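Long-range contact in FrnE protein (Deinococcus radiodurans, PDB 5CNW), which probably acts as a thiol-disulfide oxidoreductase of the DsbA family, with a CxxC motif on a thioredoxin-like domain: residues A21-Y26 with A135-G140. Numbering follows the deposited sequence.
Sequences ACPWCY and AYMSEG
Ala-21 lies against one face of the Tyr-136 ring, its backbone CA making a CH-pi contact 3.8 Å from the centroid of that ring and 19° off its normal. The methyl CB of Ala-21 reaches the phenol end of the same ring, 3.6 Å from Tyr-136 CZ. Tyr-136 leaves the end of helix 125-137 with chi1 at -172°, CG trans to the main-chain nitrogen and beside the carbonyl carbon, which carries the ring to Ala-21. A water bonded to Tyr-136 OH at 2.6 Å donates to Ala-21 O. Exchanging Tyr-136 for a leucine would probably deprive Ala-21 of the aromatic face under its CA and leave the bridging water without its phenol partner. At Cys-22 the contact passes to the backbone: the methyl CE of Met-137 touches Cys-22 O at 3.7 Å, the carbonyl that also accepts weak bonds from Cys-25 N and Tyr-26 N in the first turn of helix 23-38. Pro-23 meets the thioether, its CD 4.0 Å from Met-137 SD, the two side chains crossing nearly at right angles. Bent at chi2 and chi3, the Met-137 chain turns sulfur and methyl toward this turn. Tyr-26, one turn on, brings the edge of its ring to the root of the same methionine, Tyr-26 CD2 lying 4.1 Å from Met-137 CB. Its hydroxyl bonds directly to Glu-130, further back in helix 125-137, and accepts from a second water, which also donates to Ser-138 OG. No direct hydrogen bond joins residues 21-26 to 135-140; the polar links between them run through the two waters. The helix end thus packs against the turn bearing the Cys-22 to Cys-25 disulfide, an arrangement characteristic of DsbA-like proteins, in which a helical insertion borders the CxxC motif of the thioredoxin fold.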
ATOM      1  N   ALA A  21      -8.277   0.655  -3.927  1.00 18.42           N
ATOM      2  CA  ALA A  21      -9.045   0.061  -5.030  1.00 18.60           C
ATOM      3  C   ALA A  21      -8.212  -0.834  -5.940  1.00 23.56           C
ATOM      4  O   ALA A  21      -8.463  -0.928  -7.131  1.00 28.13           O
ATOM      5  CB  ALA A  21      -9.698   1.167  -5.866  1.00 17.34           C
ATOM      6  N   CYS A  22      -7.224  -1.507  -5.377  1.00 18.30           N
ATOM      7  CA  CYS A  22      -6.203  -2.159  -6.179  1.00 16.49           C
ATOM      8  C   CYS A  22      -6.006  -3.605  -5.708  1.00 17.44           C
ATOM      9  O   CYS A  22      -5.329  -3.838  -4.713  1.00 17.64           O
ATOM     10  CB  CYS A  22      -4.906  -1.354  -6.069  1.00 20.81           C
ATOM     11  SG  CYS A  22      -3.444  -2.097  -6.719  1.00 21.43           S
ATOM     12  N   PRO A  23      -6.638  -4.575  -6.393  1.00 18.53           N
ATOM     13  CA  PRO A  23      -6.516  -5.975  -5.960  1.00 18.22           C
ATOM     14  C   PRO A  23      -5.071  -6.482  -5.960  1.00 19.09           C
ATOM     15  O   PRO A  23      -4.708  -7.293  -5.103  1.00 18.99           O
ATOM     16  CB  PRO A  23      -7.370  -6.752  -6.976  1.00 22.18           C
ATOM     17  CG  PRO A  23      -7.846  -5.732  -7.997  1.00 25.56           C
ATOM     18  CD  PRO A  23      -7.736  -4.387  -7.359  1.00 21.70           C
ATOM     19  N   TRP A  24      -4.256  -6.013  -6.892  1.00 17.36           N
ATOM     20  CA  TRP A  24      -2.866  -6.457  -6.928  1.00 20.65           C
ATOM     21  C   TRP A  24      -2.076  -5.859  -5.765  1.00 18.94           C
ATOM     22  O   TRP A  24      -1.071  -6.432  -5.322  1.00 18.61           O
ATOM     23  CB  TRP A  24      -2.223  -6.113  -8.269  1.00 24.74           C
ATOM     24  CG  TRP A  24      -2.586  -7.105  -9.319  1.00 25.20           C
ATOM     25  CD1 TRP A  24      -3.394  -6.902 -10.401  1.00 22.11           C
ATOM     26  CD2 TRP A  24      -2.198  -8.484  -9.359  1.00 24.25           C
ATOM     27  NE1 TRP A  24      -3.513  -8.060 -11.128  1.00 23.98           N
ATOM     28  CE2 TRP A  24      -2.784  -9.047 -10.514  1.00 26.79           C
ATOM     29  CE3 TRP A  24      -1.395  -9.296  -8.541  1.00 24.05           C
ATOM     30  CZ2 TRP A  24      -2.603 -10.381 -10.868  1.00 26.16           C
ATOM     31  CZ3 TRP A  24      -1.211 -10.613  -8.898  1.00 25.13           C
ATOM     32  CH2 TRP A  24      -1.813 -11.146 -10.051  1.00 24.70           C
ATOM     33  N   CYS A  25      -2.541  -4.726  -5.254  1.00 19.49           N
ATOM     34  CA  CYS A  25      -1.896  -4.094  -4.109  1.00 21.83           C
ATOM     35  C   CYS A  25      -2.083  -4.917  -2.837  1.00 21.58           C
ATOM     36  O   CYS A  25      -1.160  -5.038  -2.033  1.00 18.91           O
ATOM     37  CB  CYS A  25      -2.434  -2.684  -3.898  1.00 21.44           C
ATOM     38  SG  CYS A  25      -2.083  -1.544  -5.265  1.00 20.69           S
ATOM     39  N   TYR A  26      -3.272  -5.483  -2.653  1.00 17.80           N
ATOM     40  CA  TYR A  26      -3.546  -6.324  -1.495  1.00 15.74           C
ATOM     41  C   TYR A  26      -2.733  -7.626  -1.557  1.00 15.54           C
ATOM     42  O   TYR A  26      -2.135  -8.045  -0.558  1.00 17.45           O
ATOM     43  CB  TYR A  26      -5.052  -6.628  -1.432  1.00 18.27           C
ATOM     44  CG  TYR A  26      -5.621  -6.934  -0.066  1.00 16.78           C
ATOM     45  CD1 TYR A  26      -4.817  -7.015   1.073  1.00 17.18           C
ATOM     46  CD2 TYR A  26      -6.995  -7.120   0.090  1.00 17.08           C
ATOM     47  CE1 TYR A  26      -5.372  -7.293   2.326  1.00 17.20           C
ATOM     48  CE2 TYR A  26      -7.544  -7.390   1.325  1.00 15.27           C
ATOM     49  CZ  TYR A  26      -6.742  -7.468   2.435  1.00 17.45           C
ATOM     50  OH  TYR A  26      -7.313  -7.736   3.656  1.00 19.37           O
ATOM     51  N   ALA A 135     -12.110  -4.146   3.558  1.00 16.43           N
ATOM     52  CA  ALA A 135     -13.424  -3.547   3.411  1.00 17.73           C
ATOM     53  C   ALA A 135     -13.803  -3.401   1.933  1.00 19.03           C
ATOM     54  O   ALA A 135     -14.937  -3.652   1.529  1.00 18.64           O
ATOM     55  CB  ALA A 135     -13.457  -2.180   4.120  1.00 19.26           C
ATOM     56  N   TYR A 136     -12.839  -2.986   1.132  1.00 16.26           N
ATOM     57  CA  TYR A 136     -13.058  -2.780  -0.285  1.00 15.16           C
ATOM     58  C   TYR A 136     -13.170  -4.092  -1.061  1.00 16.88           C
ATOM     59  O   TYR A 136     -14.124  -4.303  -1.799  1.00 17.96           O
ATOM     60  CB  TYR A 136     -11.921  -1.929  -0.869  1.00 16.33           C
ATOM     61  CG  TYR A 136     -12.157  -1.493  -2.301  1.00 14.84           C
ATOM     62  CD1 TYR A 136     -11.895  -2.355  -3.373  1.00 18.60           C
ATOM     63  CD2 TYR A 136     -12.629  -0.220  -2.583  1.00 14.47           C
ATOM     64  CE1 TYR A 136     -12.118  -1.968  -4.686  1.00 17.67           C
ATOM     65  CE2 TYR A 136     -12.851   0.186  -3.901  1.00 17.77           C
ATOM     66  CZ  TYR A 136     -12.591  -0.697  -4.943  1.00 18.38           C
ATOM     67  OH  TYR A 136     -12.809  -0.293  -6.234  1.00 22.52           O
ATOM     68  N   MET A 137     -12.184  -4.970  -0.889  1.00 13.56           N
ATOM     69  CA  MET A 137     -12.034  -6.133  -1.763  1.00 13.78           C
ATOM     70  C   MET A 137     -12.899  -7.319  -1.368  1.00 15.66           C
ATOM     71  O   MET A 137     -13.253  -8.139  -2.214  1.00 16.95           O
ATOM     72  CB  MET A 137     -10.566  -6.577  -1.787  1.00 14.21           C
ATOM     73  CG  MET A 137     -10.035  -6.820  -3.183  1.00 22.60           C
ATOM     74  SD  MET A 137      -9.907  -5.317  -4.164  1.00 20.12           S
ATOM     75  CE  MET A 137      -8.702  -4.381  -3.249  1.00 26.79           C
ATOM     76  N   SER A 138     -13.211  -7.418  -0.078  1.00 14.44           N
ATOM     77  CA  SER A 138     -13.852  -8.601   0.479  1.00 18.32           C
ATOM     78  C   SER A 138     -15.252  -8.332   1.029  1.00 21.89           C
ATOM     79  O   SER A 138     -16.102  -9.207   0.984  1.00 23.63           O
ATOM     80  CB  SER A 138     -12.995  -9.184   1.596  1.00 23.81           C
ATOM     81  OG  SER A 138     -11.722  -9.552   1.101  1.00 21.26           O
ATOM     82  N   GLU A 139     -15.486  -7.134   1.560  1.00 16.12           N
ATOM     83  CA  GLU A 139     -16.695  -6.918   2.368  1.00 17.58           C
ATOM     84  C   GLU A 139     -17.731  -6.025   1.696  1.00 20.73           C
ATOM     85  O   GLU A 139     -18.757  -5.717   2.293  1.00 22.59           O
ATOM     86  CB  GLU A 139     -16.327  -6.322   3.735  1.00 19.22           C
ATOM     87  CG  GLU A 139     -15.517  -7.253   4.624  1.00 16.24           C
ATOM     88  CD  GLU A 139     -14.966  -6.560   5.864  1.00 24.04           C
ATOM     89  OE1 GLU A 139     -14.911  -5.311   5.898  1.00 21.55           O
ATOM     90  OE2 GLU A 139     -14.571  -7.266   6.808  1.00 24.86           O
ATOM     91  N   GLY A 140     -17.484  -5.608   0.464  1.00 19.01           N
ATOM     92  CA  GLY A 140     -18.489  -4.833  -0.258  1.00 16.91           C
ATOM     93  C   GLY A 140     -18.810  -3.482   0.360  1.00 18.98           C
ATOM     94  O   GLY A 140     -19.918  -2.953   0.188  1.00 20.41           O
TER
HETATM   95  O   HOH W   1     -11.483  -1.491  -8.114  1.00 36.31           O
HETATM   96  O   HOH W   2      -9.818  -9.406   3.250  1.00 32.73           O